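Local atomic coordinates of thioredoxin family protein (PDB entry 1Z6N), a protein that is of unknown function but belongs to the thioredoxin family, which makes a role in thiol-disulfide chemistry possible, and binds magnesium. Residues Ala61-Cys66 and Ile90-Arg95; Ala5-Ile10 and Arg57-Gly62; Ile71-Leu76 and Pro112-Leu117. All coordinates share one frame; numbering follows the deposited sequence.

Contact 1: residues Ala61-Cys66 and Ile90-Arg95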
ATOM      1  N   ALA A  61       0.378  -0.437  -7.776  1.00  7.67           N
ATOM      2  CA  ALA A  61       1.468  -0.751  -8.704  1.00  7.61           C
ATOM      3  C   ALA A  61       2.742  -0.867  -7.871  1.00  8.06           C
ATOM      4  O   ALA A  61       3.113   0.054  -7.135  1.00  7.75           O
ATOM      5  CB  ALA A  61       1.624   0.335  -9.754  1.00  7.66           C
ATOM      6  N   GLY A  62       3.394  -2.024  -7.963  1.00  7.59           N
ATOM      7  CA  GLY A  62       4.551  -2.279  -7.119  1.00  8.67           C
ATOM      8  C   GLY A  62       5.401  -3.401  -7.667  1.00  8.44           C
ATOM      9  O   GLY A  62       4.993  -4.114  -8.588  1.00 10.30           O
ATOM     10  N   GLU A  63       6.595  -3.535  -7.090  1.00  8.12           N
ATOM     11  CA  GLU A  63       7.579  -4.530  -7.533  1.00  8.27           C
ATOM     12  C   GLU A  63       8.342  -5.019  -6.306  1.00  8.05           C
ATOM     13  O   GLU A  63       8.687  -4.231  -5.417  1.00  7.06           O
ATOM     14  CB  GLU A  63       8.589  -3.907  -8.491  1.00  9.34           C
ATOM     15  CG  GLU A  63       7.979  -3.273  -9.760  1.00 10.07           C
ATOM     16  CD  GLU A  63       7.981  -4.166 -11.004  1.00  9.50           C
ATOM     17  OE1 GLU A  63       7.094  -3.970 -11.859  1.00  9.45           O
ATOM     18  OE2 GLU A  63       8.894  -4.995 -11.156  1.00  8.87           O
ATOM     19  N   MET A  64       8.647  -6.314  -6.283  1.00  7.74           N
ATOM     20  CA  MET A  64       9.309  -6.884  -5.108  1.00  7.89           C
ATOM     21  C   MET A  64      10.750  -6.434  -4.875  1.00  8.25           C
ATOM     22  O   MET A  64      11.275  -6.610  -3.770  1.00  7.92           O
ATOM     23  CB  MET A  64       9.220  -8.418  -5.112  1.00  7.56           C
ATOM     24  CG  MET A  64       7.938  -8.946  -4.512  1.00  8.42           C
ATOM     25  SD  MET A  64       7.771  -8.698  -2.677  1.00  2.00           S
ATOM     26  CE  MET A  64       9.024  -9.954  -2.123  1.00 10.57           C
ATOM     27  N   TRP A  65      11.406  -5.899  -5.907  1.00  7.60           N
ATOM     28  CA  TRP A  65      12.772  -5.398  -5.734  1.00  6.98           C
ATOM     29  C   TRP A  65      12.824  -4.025  -5.065  1.00  7.34           C
ATOM     30  O   TRP A  65      13.899  -3.564  -4.695  1.00  7.93           O
ATOM     31  CB  TRP A  65      13.503  -5.348  -7.077  1.00  7.73           C
ATOM     32  CG  TRP A  65      12.731  -4.662  -8.152  1.00  6.92           C
ATOM     33  CD1 TRP A  65      11.960  -5.264  -9.107  1.00  8.12           C
ATOM     34  CD2 TRP A  65      12.642  -3.240  -8.400  1.00  7.31           C
ATOM     35  NE1 TRP A  65      11.395  -4.313  -9.930  1.00  8.05           N
ATOM     36  CE2 TRP A  65      11.786  -3.066  -9.509  1.00  8.03           C
ATOM     37  CE3 TRP A  65      13.183  -2.093  -7.778  1.00  9.01           C
ATOM     38  CZ2 TRP A  65      11.470  -1.796 -10.030  1.00  8.29           C
ATOM     39  CZ3 TRP A  65      12.845  -0.828  -8.289  1.00  8.99           C
ATOM     40  CH2 TRP A  65      11.999  -0.695  -9.395  1.00  8.72           C
ATOM     41  N   CYS A  66      11.675  -3.357  -4.986  1.00  7.39           N
ATOM     42  CA  CYS A  66      11.621  -1.975  -4.498  1.00  7.82           C
ATOM     43  C   CYS A  66      11.476  -1.954  -2.972  1.00  8.19           C
ATOM     44  O   CYS A  66      10.493  -2.469  -2.454  1.00  8.39           O
ATOM     45  CB  CYS A  66      10.439  -1.269  -5.156  1.00  7.07           C
ATOM     46  SG  CYS A  66      10.120   0.331  -4.401  1.00 11.13           S
ATOM     47  N   ILE A  90      -2.180  -6.255  -6.866  1.00  6.92           N
ATOM     48  CA  ILE A  90      -0.935  -5.574  -7.272  1.00  7.45           C
ATOM     49  C   ILE A  90      -0.590  -5.854  -8.735  1.00  8.02           C
ATOM     50  O   ILE A  90      -0.502  -7.011  -9.156  1.00  7.85           O
ATOM     51  CB  ILE A  90       0.230  -6.049  -6.376  1.00  7.88           C
ATOM     52  CG1 ILE A  90      -0.101  -5.733  -4.905  1.00  8.91           C
ATOM     53  CG2 ILE A  90       1.531  -5.352  -6.728  1.00  8.27           C
ATOM     54  CD1 ILE A  90       0.600  -6.670  -3.882  1.00 10.92           C
ATOM     55  N   ILE A  91      -0.450  -4.768  -9.496  1.00  7.56           N
ATOM     56  CA  ILE A  91       0.017  -4.804 -10.893  1.00  7.80           C
ATOM     57  C   ILE A  91       1.431  -4.251 -10.961  1.00  8.08           C
ATOM     58  O   ILE A  91       1.954  -3.721  -9.966  1.00  7.84           O
ATOM     59  CB  ILE A  91      -0.892  -3.987 -11.828  1.00  7.75           C
ATOM     60  CG1 ILE A  91      -0.907  -2.503 -11.414  1.00  8.45           C
ATOM     61  CG2 ILE A  91      -2.288  -4.593 -11.862  1.00  8.83           C
ATOM     62  CD1 ILE A  91      -1.660  -1.578 -12.411  1.00  8.26           C
ATOM     63  N   SER A  92       2.072  -4.431 -12.116  1.00  7.53           N
ATOM     64  CA  SER A  92       3.486  -4.045 -12.249  1.00  7.79           C
ATOM     65  C   SER A  92       3.670  -2.538 -12.416  1.00  7.50           C
ATOM     66  O   SER A  92       2.741  -1.806 -12.784  1.00  8.58           O
ATOM     67  CB  SER A  92       4.108  -4.731 -13.447  1.00  8.17           C
ATOM     68  OG  SER A  92       3.577  -4.153 -14.632  1.00  8.49           O
ATOM     69  N   LYS A  93       4.893  -2.055 -12.195  1.00  6.59           N
ATOM     70  CA  LYS A  93       5.226  -0.678 -12.503  1.00  7.60           C
ATOM     71  C   LYS A  93       4.991  -0.384 -13.978  1.00  7.07           C
ATOM     72  O   LYS A  93       4.427   0.666 -14.331  1.00  8.08           O
ATOM     73  CB  LYS A  93       6.692  -0.437 -12.138  1.00  8.15           C
ATOM     74  CG  LYS A  93       7.146   0.985 -12.428  1.00  9.31           C
ATOM     75  CD  LYS A  93       8.586   1.205 -11.956  1.00 11.48           C
ATOM     76  CE  LYS A  93       9.165   2.492 -12.588  1.00 16.09           C
ATOM     77  NZ  LYS A  93      10.612   2.670 -12.301  1.00 18.91           N
ATOM     78  N   GLY A  94       5.408  -1.311 -14.839  1.00  7.34           N
ATOM     79  CA  GLY A  94       5.257  -1.105 -16.287  1.00  7.33           C
ATOM     80  C   GLY A  94       3.799  -0.941 -16.677  1.00  7.33           C
ATOM     81  O   GLY A  94       3.459  -0.095 -17.524  1.00  8.85           O
ATOM     82  N   ARG A  95       2.915  -1.730 -16.059  1.00  7.65           N
ATOM     83  CA  ARG A  95       1.513  -1.597 -16.403  1.00  8.52           C
ATOM     84  C   ARG A  95       0.963  -0.235 -15.954  1.00  8.09           C
ATOM     85  O   ARG A  95       0.131   0.376 -16.667  1.00  8.93           O
ATOM     86  CB  ARG A  95       0.682  -2.723 -15.819  1.00  9.22           C
ATOM     87  CG  ARG A  95      -0.753  -2.662 -16.383  1.00  9.67           C
ATOM     88  CD  ARG A  95      -1.547  -3.895 -16.062  1.00 10.95           C
ATOM     89  NE  ARG A  95      -1.128  -5.092 -16.784  1.00  9.43           N
ATOM     90  CZ  ARG A  95      -1.507  -5.437 -18.021  1.00  8.03           C
ATOM     91  NH1 ARG A  95      -2.286  -4.635 -18.734  1.00  8.76           N
ATOM     92  NH2 ARG A  95      -1.121  -6.620 -18.510  1.00  8.29           N
TER
HETATM   93  O   HOH W   1       7.274  -3.592 -14.530  0.50  3.90           O
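Glu63 reaches Lys93 because two turns of its side chain work together: chi1 of -58° sets CG beside the backbone N, and chi2 of -96° bends the chain there, carrying the carboxylate across to the start of helix 93-99. Glu63 and Lys93 meet side chain to side chain at about a right angle. OE1 of Glu63 takes the backbone N-H of Lys93 on its anti lone pair, with Lys93 N 2.9 Å from Glu63 OE1 and an angle of 156° at the hydrogen. Close by, Ser92 CB and Lys93 CB pack against the same oxygen. A water donates to Glu63 OE1 and accepts from Gly94 N, so the carboxylate serves two N-terminal amides of the helix, one directly and one through solvent. The helix end would probably stabilise its negative charge. The other oxygen is also engaged: Trp65 NE1 donates to Glu63 OE2 over 2.9 Å, tilted out of the carboxylate plane, while Glu63 CB lies over one face of the indole near its rim. Bonds at both oxygens thus limit rotation of the carboxylate. Ser92 is the N-cap residue, its OG accepting from Arg95 N.

Next to these polar bonds, strands 56-61 and 86-91 run parallel, Ala61 paired with Ile91. Gly62 N donates to Ile91 O at 3.0 Å, nearly straight, and Ala61 CA brings a C-H to the same oxygen. Ala61 CB and Ile91 CG1, 4.1 Å apart, lie on one face of the sheet. The type I turn from Glu63 to Cys66 then leads into helix 67-82, with Cys66 at its N-cap. Strand 56-61, helix 67-82 and strand 86-91 form a beta-alpha-beta unit, as in the thioredoxin fold, with the putative CxxC of Cys66 and Cys69 at the start of the helix.

Contact 2: residues Ala5-Ile10 and Arg57-Gly62; sequences AELFDI and RLLVAG
Leu7 makes the first touch from helix 4-10, its CB resting 3.9 Å from CD2 of Leu59, while its side chain also meets Arg95 of helix 93-99 and Leu100 of a loop. One residue on, Phe8 does most of the work. Its CG stands anti to the backbone N (chi1 -168°), which swings the ring along the strand toward its Arg57 end. The aliphatic chain of Arg57, extended from CG to NE, passes across one face of the ring: CD sits nearly over the centre, 3.9 Å from the centroid, a CH-pi contact. Helix and strand cross here at 75°, the helix lying on one face of the central sheet in the alpha-beta-alpha sandwich of this thioredoxin-family protein. The guanidinium plane is turned 76° from the ring, which rules out a flat stack between them, and Arg57 NH1 instead donates to the backbone O of Glu119. The ring edge faces the strand backbone, with Phe8 CE1 3.6 Å from Leu58 O. At the root of the side chain, Leu59 CD1 packs against the backbone N and CA of Phe8, and Phe8 CD1 approaches Leu59 CB at 4.3 Å.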
ATOM      1  N   ALA A   5     -11.615  -1.679 -12.431  1.00  8.66           N
ATOM      2  CA  ALA A   5     -12.102  -3.042 -12.142  1.00  8.30           C
ATOM      3  C   ALA A   5     -11.298  -4.077 -12.916  1.00  8.49           C
ATOM      4  O   ALA A   5     -10.900  -5.091 -12.353  1.00  9.13           O
ATOM      5  CB  ALA A   5     -13.596  -3.157 -12.450  1.00  8.67           C
ATOM      6  N   GLU A   6     -11.030  -3.792 -14.189  1.00  8.62           N
ATOM      7  CA  GLU A   6     -10.240  -4.692 -15.033  1.00  9.62           C
ATOM      8  C   GLU A   6      -8.804  -4.839 -14.521  1.00  8.50           C
ATOM      9  O   GLU A   6      -8.253  -5.950 -14.465  1.00  8.63           O
ATOM     10  CB  GLU A   6     -10.253  -4.220 -16.496  1.00  9.31           C
ATOM     11  CG  GLU A   6     -11.609  -4.446 -17.148  1.00 11.82           C
ATOM     12  CD  GLU A   6     -11.741  -3.850 -18.532  1.00 12.52           C
ATOM     13  OE1 GLU A   6     -11.060  -2.850 -18.858  1.00 12.64           O
ATOM     14  OE2 GLU A   6     -12.570  -4.383 -19.308  1.00 18.71           O
ATOM     15  N   LEU A   7      -8.197  -3.719 -14.132  1.00  8.24           N
ATOM     16  CA  LEU A   7      -6.842  -3.755 -13.588  1.00  7.95           C
ATOM     17  C   LEU A   7      -6.800  -4.456 -12.247  1.00  8.58           C
ATOM     18  O   LEU A   7      -5.920  -5.286 -11.993  1.00  8.28           O
ATOM     19  CB  LEU A   7      -6.294  -2.334 -13.414  1.00  7.88           C
ATOM     20  CG  LEU A   7      -6.080  -1.590 -14.740  1.00  8.32           C
ATOM     21  CD1 LEU A   7      -5.767  -0.122 -14.485  1.00 11.15           C
ATOM     22  CD2 LEU A   7      -4.934  -2.254 -15.538  1.00  8.58           C
ATOM     23  N   PHE A   8      -7.756  -4.146 -11.374  1.00  7.98           N
ATOM     24  CA  PHE A   8      -7.813  -4.853 -10.083  1.00  8.16           C
ATOM     25  C   PHE A   8      -7.944  -6.375 -10.249  1.00  8.58           C
ATOM     26  O   PHE A   8      -7.290  -7.174  -9.545  1.00  8.94           O
ATOM     27  CB  PHE A   8      -8.955  -4.293  -9.217  1.00  8.91           C
ATOM     28  CG  PHE A   8      -8.899  -4.750  -7.785  1.00  7.76           C
ATOM     29  CD1 PHE A   8      -8.150  -4.045  -6.845  1.00  9.50           C
ATOM     30  CD2 PHE A   8      -9.584  -5.891  -7.378  1.00  9.46           C
ATOM     31  CE1 PHE A   8      -8.067  -4.469  -5.524  1.00 10.50           C
ATOM     32  CE2 PHE A   8      -9.514  -6.308  -6.048  1.00  9.64           C
ATOM     33  CZ  PHE A   8      -8.746  -5.598  -5.128  1.00  9.56           C
ATOM     34  N   ASP A   9      -8.760  -6.765 -11.222  1.00  8.08           N
ATOM     35  CA  ASP A   9      -9.021  -8.181 -11.486  1.00  9.22           C
ATOM     36  C   ASP A   9      -7.750  -8.935 -11.914  1.00  9.04           C
ATOM     37  O   ASP A   9      -7.610 -10.129 -11.611  1.00 10.16           O
ATOM     38  CB  ASP A   9     -10.107  -8.309 -12.539  1.00 10.46           C
ATOM     39  CG  ASP A   9     -10.498  -9.731 -12.781  1.00 17.39           C
ATOM     40  OD1 ASP A   9     -11.087 -10.346 -11.858  1.00 22.64           O
ATOM     41  OD2 ASP A   9     -10.207 -10.240 -13.892  1.00 24.20           O
ATOM     42  N   ILE A  10      -6.825  -8.267 -12.612  1.00  7.47           N
ATOM     43  CA  ILE A  10      -5.596  -8.951 -13.045  1.00  7.50           C
ATOM     44  C   ILE A  10      -4.410  -8.749 -12.087  1.00  7.46           C
ATOM     45  O   ILE A  10      -3.364  -9.389 -12.228  1.00  8.03           O
ATOM     46  CB  ILE A  10      -5.170  -8.609 -14.503  1.00  7.53           C
ATOM     47  CG1 ILE A  10      -4.838  -7.112 -14.650  1.00  6.96           C
ATOM     48  CG2 ILE A  10      -6.236  -9.096 -15.502  1.00  6.70           C
ATOM     49  CD1 ILE A  10      -3.914  -6.826 -15.820  1.00  8.31           C
ATOM     50  N   ARG A  57     -10.994  -1.194  -2.043  1.00 10.00           N
ATOM     51  CA  ARG A  57     -10.019  -1.908  -2.854  1.00 10.84           C
ATOM     52  C   ARG A  57      -8.787  -1.039  -3.034  1.00 10.26           C
ATOM     53  O   ARG A  57      -8.901   0.139  -3.383  1.00 10.98           O
ATOM     54  CB  ARG A  57     -10.632  -2.252  -4.206  1.00 11.48           C
ATOM     55  CG  ARG A  57     -11.748  -3.275  -4.086  1.00 15.10           C
ATOM     56  CD  ARG A  57     -12.236  -3.682  -5.449  1.00 21.06           C
ATOM     57  NE  ARG A  57     -13.415  -4.540  -5.387  1.00 25.37           N
ATOM     58  CZ  ARG A  57     -14.666  -4.091  -5.400  1.00 26.95           C
ATOM     59  NH1 ARG A  57     -14.909  -2.789  -5.465  1.00 28.48           N
ATOM     60  NH2 ARG A  57     -15.676  -4.946  -5.352  1.00 27.88           N
ATOM     61  N   LEU A  58      -7.609  -1.615  -2.789  1.00  8.58           N
ATOM     62  CA  LEU A  58      -6.355  -0.915  -2.996  1.00  8.12           C
ATOM     63  C   LEU A  58      -5.741  -1.497  -4.268  1.00  7.82           C
ATOM     64  O   LEU A  58      -5.276  -2.640  -4.266  1.00  8.08           O
ATOM     65  CB  LEU A  58      -5.419  -1.110  -1.790  1.00  8.28           C
ATOM     66  CG  LEU A  58      -5.948  -0.699  -0.408  1.00  9.99           C
ATOM     67  CD1 LEU A  58      -4.879  -0.809   0.685  1.00 10.10           C
ATOM     68  CD2 LEU A  58      -6.537   0.703  -0.433  1.00 10.58           C
ATOM     69  N   LEU A  59      -5.821  -0.729  -5.356  1.00  7.04           N
ATOM     70  CA  LEU A  59      -5.145  -1.081  -6.607  1.00  7.52           C
ATOM     71  C   LEU A  59      -3.728  -0.546  -6.522  1.00  7.36           C
ATOM     72  O   LEU A  59      -3.498   0.667  -6.464  1.00  7.46           O
ATOM     73  CB  LEU A  59      -5.866  -0.493  -7.823  1.00  7.09           C
ATOM     74  CG  LEU A  59      -5.180  -0.725  -9.174  1.00  8.07           C
ATOM     75  CD1 LEU A  59      -4.998  -2.231  -9.477  1.00  7.99           C
ATOM     76  CD2 LEU A  59      -5.993  -0.059 -10.269  1.00  9.57           C
ATOM     77  N   VAL A  60      -2.771  -1.468  -6.506  1.00  7.69           N
ATOM     78  CA  VAL A  60      -1.392  -1.101  -6.238  1.00  8.13           C
ATOM     79  C   VAL A  60      -0.492  -1.384  -7.422  1.00  8.36           C
ATOM     80  O   VAL A  60      -0.595  -2.440  -8.017  1.00  8.64           O
ATOM     81  CB  VAL A  60      -0.842  -1.936  -5.053  1.00  8.06           C
ATOM     82  CG1 VAL A  60       0.619  -1.591  -4.765  1.00  9.72           C
ATOM     83  CG2 VAL A  60      -1.687  -1.724  -3.796  1.00  8.41           C
ATOM     84  N   ALA A  61       0.378  -0.437  -7.776  1.00  7.67           N
ATOM     85  CA  ALA A  61       1.468  -0.751  -8.704  1.00  7.61           C
ATOM     86  C   ALA A  61       2.742  -0.867  -7.871  1.00  8.06           C
ATOM     87  O   ALA A  61       3.113   0.054  -7.135  1.00  7.75           O
ATOM     88  CB  ALA A  61       1.624   0.335  -9.754  1.00  7.66           C
ATOM     89  N   GLY A  62       3.394  -2.024  -7.963  1.00  7.59           N
ATOM     90  CA  GLY A  62       4.551  -2.279  -7.119  1.00  8.67           C
ATOM     91  C   GLY A  62       5.401  -3.401  -7.667  1.00  8.44           C
ATOM     92  O   GLY A  62       4.993  -4.114  -8.588  1.00 10.30           O
TER

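Contact 3: residues Ile71-Leu76 and Pro112-Leu117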
ATOM      1  N   ILE A  71       8.407  -2.382   2.262  1.00  7.02           N
ATOM      2  CA  ILE A  71       8.006  -1.723   3.511  1.00  7.62           C
ATOM      3  C   ILE A  71       6.515  -1.458   3.531  1.00  7.66           C
ATOM      4  O   ILE A  71       5.797  -1.955   4.387  1.00  7.46           O
ATOM      5  CB  ILE A  71       8.776  -0.412   3.700  1.00  7.27           C
ATOM      6  CG1 ILE A  71      10.270  -0.712   3.907  1.00  7.67           C
ATOM      7  CG2 ILE A  71       8.222   0.386   4.890  1.00  7.16           C
ATOM      8  CD1 ILE A  71      11.200   0.484   3.682  1.00  9.47           C
ATOM      9  N   ASN A  72       6.029  -0.639   2.593  1.00  7.32           N
ATOM     10  CA  ASN A  72       4.669  -0.162   2.751  1.00  7.54           C
ATOM     11  C   ASN A  72       3.626  -1.200   2.414  1.00  7.30           C
ATOM     12  O   ASN A  72       2.534  -1.179   2.973  1.00  7.73           O
ATOM     13  CB  ASN A  72       4.461   1.122   1.965  1.00  7.58           C
ATOM     14  CG  ASN A  72       5.373   2.221   2.439  1.00  7.02           C
ATOM     15  OD1 ASN A  72       5.285   2.661   3.585  1.00  7.98           O
ATOM     16  ND2 ASN A  72       6.289   2.642   1.567  1.00  7.75           N
ATOM     17  N   LEU A  73       3.952  -2.117   1.505  1.00  7.17           N
ATOM     18  CA  LEU A  73       2.990  -3.159   1.191  1.00  7.10           C
ATOM     19  C   LEU A  73       2.932  -4.230   2.281  1.00  7.29           C
ATOM     20  O   LEU A  73       1.857  -4.780   2.518  1.00  7.90           O
ATOM     21  CB  LEU A  73       3.228  -3.752  -0.198  1.00  6.88           C
ATOM     22  CG  LEU A  73       3.123  -2.711  -1.320  1.00  7.84           C
ATOM     23  CD1 LEU A  73       3.330  -3.399  -2.686  1.00  8.56           C
ATOM     24  CD2 LEU A  73       1.786  -1.969  -1.280  1.00  8.51           C
ATOM     25  N   ALA A  74       4.049  -4.483   2.972  1.00  7.25           N
ATOM     26  CA  ALA A  74       3.967  -5.345   4.167  1.00  7.19           C
ATOM     27  C   ALA A  74       2.969  -4.746   5.173  1.00  8.06           C
ATOM     28  O   ALA A  74       2.167  -5.464   5.783  1.00  8.61           O
ATOM     29  CB  ALA A  74       5.339  -5.539   4.807  1.00  7.78           C
ATOM     30  N   ALA A  75       3.019  -3.426   5.336  1.00  7.48           N
ATOM     31  CA  ALA A  75       2.116  -2.746   6.288  1.00  7.12           C
ATOM     32  C   ALA A  75       0.662  -2.816   5.826  1.00  7.35           C
ATOM     33  O   ALA A  75      -0.236  -3.125   6.623  1.00  7.80           O
ATOM     34  CB  ALA A  75       2.554  -1.295   6.509  1.00  7.31           C
ATOM     35  N   LEU A  76       0.424  -2.520   4.550  1.00  7.52           N
ATOM     36  CA  LEU A  76      -0.938  -2.522   4.023  1.00  7.79           C
ATOM     37  C   LEU A  76      -1.524  -3.941   3.984  1.00  7.80           C
ATOM     38  O   LEU A  76      -2.714  -4.124   4.224  1.00  7.87           O
ATOM     39  CB  LEU A  76      -1.025  -1.811   2.664  1.00  8.16           C
ATOM     40  CG  LEU A  76      -0.724  -0.300   2.725  1.00  8.97           C
ATOM     41  CD1 LEU A  76      -0.785   0.293   1.327  1.00  8.83           C
ATOM     42  CD2 LEU A  76      -1.690   0.441   3.672  1.00  9.30           C
ATOM     43  N   PRO A 112       5.733   2.244  -4.262  1.00  7.89           N
ATOM     44  CA  PRO A 112       4.400   1.760  -4.644  1.00  7.95           C
ATOM     45  C   PRO A 112       3.434   2.907  -4.883  1.00  7.51           C
ATOM     46  O   PRO A 112       3.448   3.899  -4.144  1.00  8.12           O
ATOM     47  CB  PRO A 112       3.948   0.993  -3.402  1.00  8.19           C
ATOM     48  CG  PRO A 112       4.656   1.645  -2.274  1.00  7.74           C
ATOM     49  CD  PRO A 112       6.001   2.034  -2.825  1.00  8.70           C
ATOM     50  N   LEU A 113       2.611   2.758  -5.913  1.00  7.75           N
ATOM     51  CA  LEU A 113       1.500   3.656  -6.152  1.00  8.17           C
ATOM     52  C   LEU A 113       0.250   2.917  -5.689  1.00  8.46           C
ATOM     53  O   LEU A 113      -0.056   1.845  -6.213  1.00  9.08           O
ATOM     54  CB  LEU A 113       1.414   3.990  -7.649  1.00  8.51           C
ATOM     55  CG  LEU A 113       0.158   4.732  -8.121  1.00 10.05           C
ATOM     56  CD1 LEU A 113       0.083   6.112  -7.465  1.00  9.70           C
ATOM     57  CD2 LEU A 113       0.135   4.858  -9.658  1.00 11.53           C
ATOM     58  N   VAL A 114      -0.450   3.483  -4.707  1.00  8.06           N
ATOM     59  CA  VAL A 114      -1.601   2.834  -4.125  1.00  7.93           C
ATOM     60  C   VAL A 114      -2.835   3.695  -4.385  1.00  8.26           C
ATOM     61  O   VAL A 114      -2.942   4.808  -3.870  1.00  8.65           O
ATOM     62  CB  VAL A 114      -1.427   2.619  -2.604  1.00  8.90           C
ATOM     63  CG1 VAL A 114      -2.641   1.931  -2.022  1.00  9.28           C
ATOM     64  CG2 VAL A 114      -0.161   1.780  -2.308  1.00  8.27           C
ATOM     65  N   LEU A 115      -3.757   3.162  -5.178  1.00  7.86           N
ATOM     66  CA  LEU A 115      -5.015   3.856  -5.453  1.00  7.72           C
ATOM     67  C   LEU A 115      -6.098   3.285  -4.551  1.00  7.63           C
ATOM     68  O   LEU A 115      -6.333   2.076  -4.553  1.00  7.94           O
ATOM     69  CB  LEU A 115      -5.385   3.689  -6.931  1.00  7.85           C
ATOM     70  CG  LEU A 115      -4.316   4.149  -7.936  1.00  8.90           C
ATOM     71  CD1 LEU A 115      -4.864   3.933  -9.348  1.00  9.69           C
ATOM     72  CD2 LEU A 115      -3.943   5.616  -7.733  1.00 10.37           C
ATOM     73  N   VAL A 116      -6.734   4.149  -3.761  1.00  7.83           N
ATOM     74  CA  VAL A 116      -7.766   3.726  -2.825  1.00  8.76           C
ATOM     75  C   VAL A 116      -9.110   3.879  -3.508  1.00  9.21           C
ATOM     76  O   VAL A 116      -9.496   4.996  -3.888  1.00  9.32           O
ATOM     77  CB  VAL A 116      -7.724   4.564  -1.526  1.00  9.08           C
ATOM     78  CG1 VAL A 116      -8.790   4.090  -0.545  1.00 10.89           C
ATOM     79  CG2 VAL A 116      -6.330   4.491  -0.909  1.00 11.01           C
ATOM     80  N   LEU A 117      -9.799   2.759  -3.688  1.00  8.81           N
ATOM     81  CA  LEU A 117     -11.064   2.720  -4.423  1.00  9.67           C
ATOM     82  C   LEU A 117     -12.181   2.245  -3.501  1.00  9.95           C
ATOM     83  O   LEU A 117     -11.946   1.431  -2.603  1.00  9.70           O
ATOM     84  CB  LEU A 117     -10.961   1.780  -5.625  1.00  9.91           C
ATOM     85  CG  LEU A 117      -9.868   2.025  -6.666  1.00 12.41           C
ATOM     86  CD1 LEU A 117      -9.608   0.757  -7.454  1.00 14.55           C
ATOM     87  CD2 LEU A 117     -10.297   3.097  -7.630  1.00 15.17           C
TER
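Leu76 and Val114 point at each other tip to tip, Leu76 CD1 coming within 4.0 Å of Val114 CG2 and lying slightly farther from CG1. Val114 presents both methyls to the leucine: CG1 stands anti to the backbone N (chi1 -180°), which leaves CG2 beside that N, so the two branches spread toward the helix. Leu73, one turn of helix earlier, faces two neighbouring partners with CD2, Val114 CG2 at 4.3 Å and Pro112 CB at 4.2 Å, and so touches both the strand, at Val114, and the loop residue Pro112 just before it. Pro112, preceded by a cis peptide bond, turns its ring toward the helix, and Asn72 CB meets the ring carbon CG at 4.3 Å. The contact is thus apolar throughout, and the amide of Asn72 finds its partner elsewhere, ND2 donating to Tyr145 OH. A cis-proline facing the CxxC helix start is a hallmark of the thioredoxin fold, and the ring of Pro112 touches the residues of the putative CxxC motif, consistent with that arrangement. Helix 67-82 here covers one face of the central sheet: Val60 of strand 56-61 and Phe127 of strand 123-128 lie beside Val114, while helix 151-164 flanks Leu76 through Val158.

How the contacts relate
The three contacts sit about 11 Å from one another, centre to centre, around one mixed sheet ordered 86-91, 56-61, 113-117, 123-128. Strand 56-61 is the hub: contact 2 lays helix 4-10 across it, contact 1 leaves from its end toward strand 86-91 and helix 93-99, and neighbouring strand 113-117 carries contact 3. Backbone bonds tie them, Ile91 N with Val60 O joining contacts 1 and 2, and Ala61 N with Leu113 O bringing in contact 3. Along the chain contacts 1 and 3 interleave, whereas contact 2 closes before contact 3 opens. Contacts 1 and 3 place the putative CxxC helix start and cis-Pro112 near the same end of the sheet, while contact 2 packs helix 4-10 on strand 56-61.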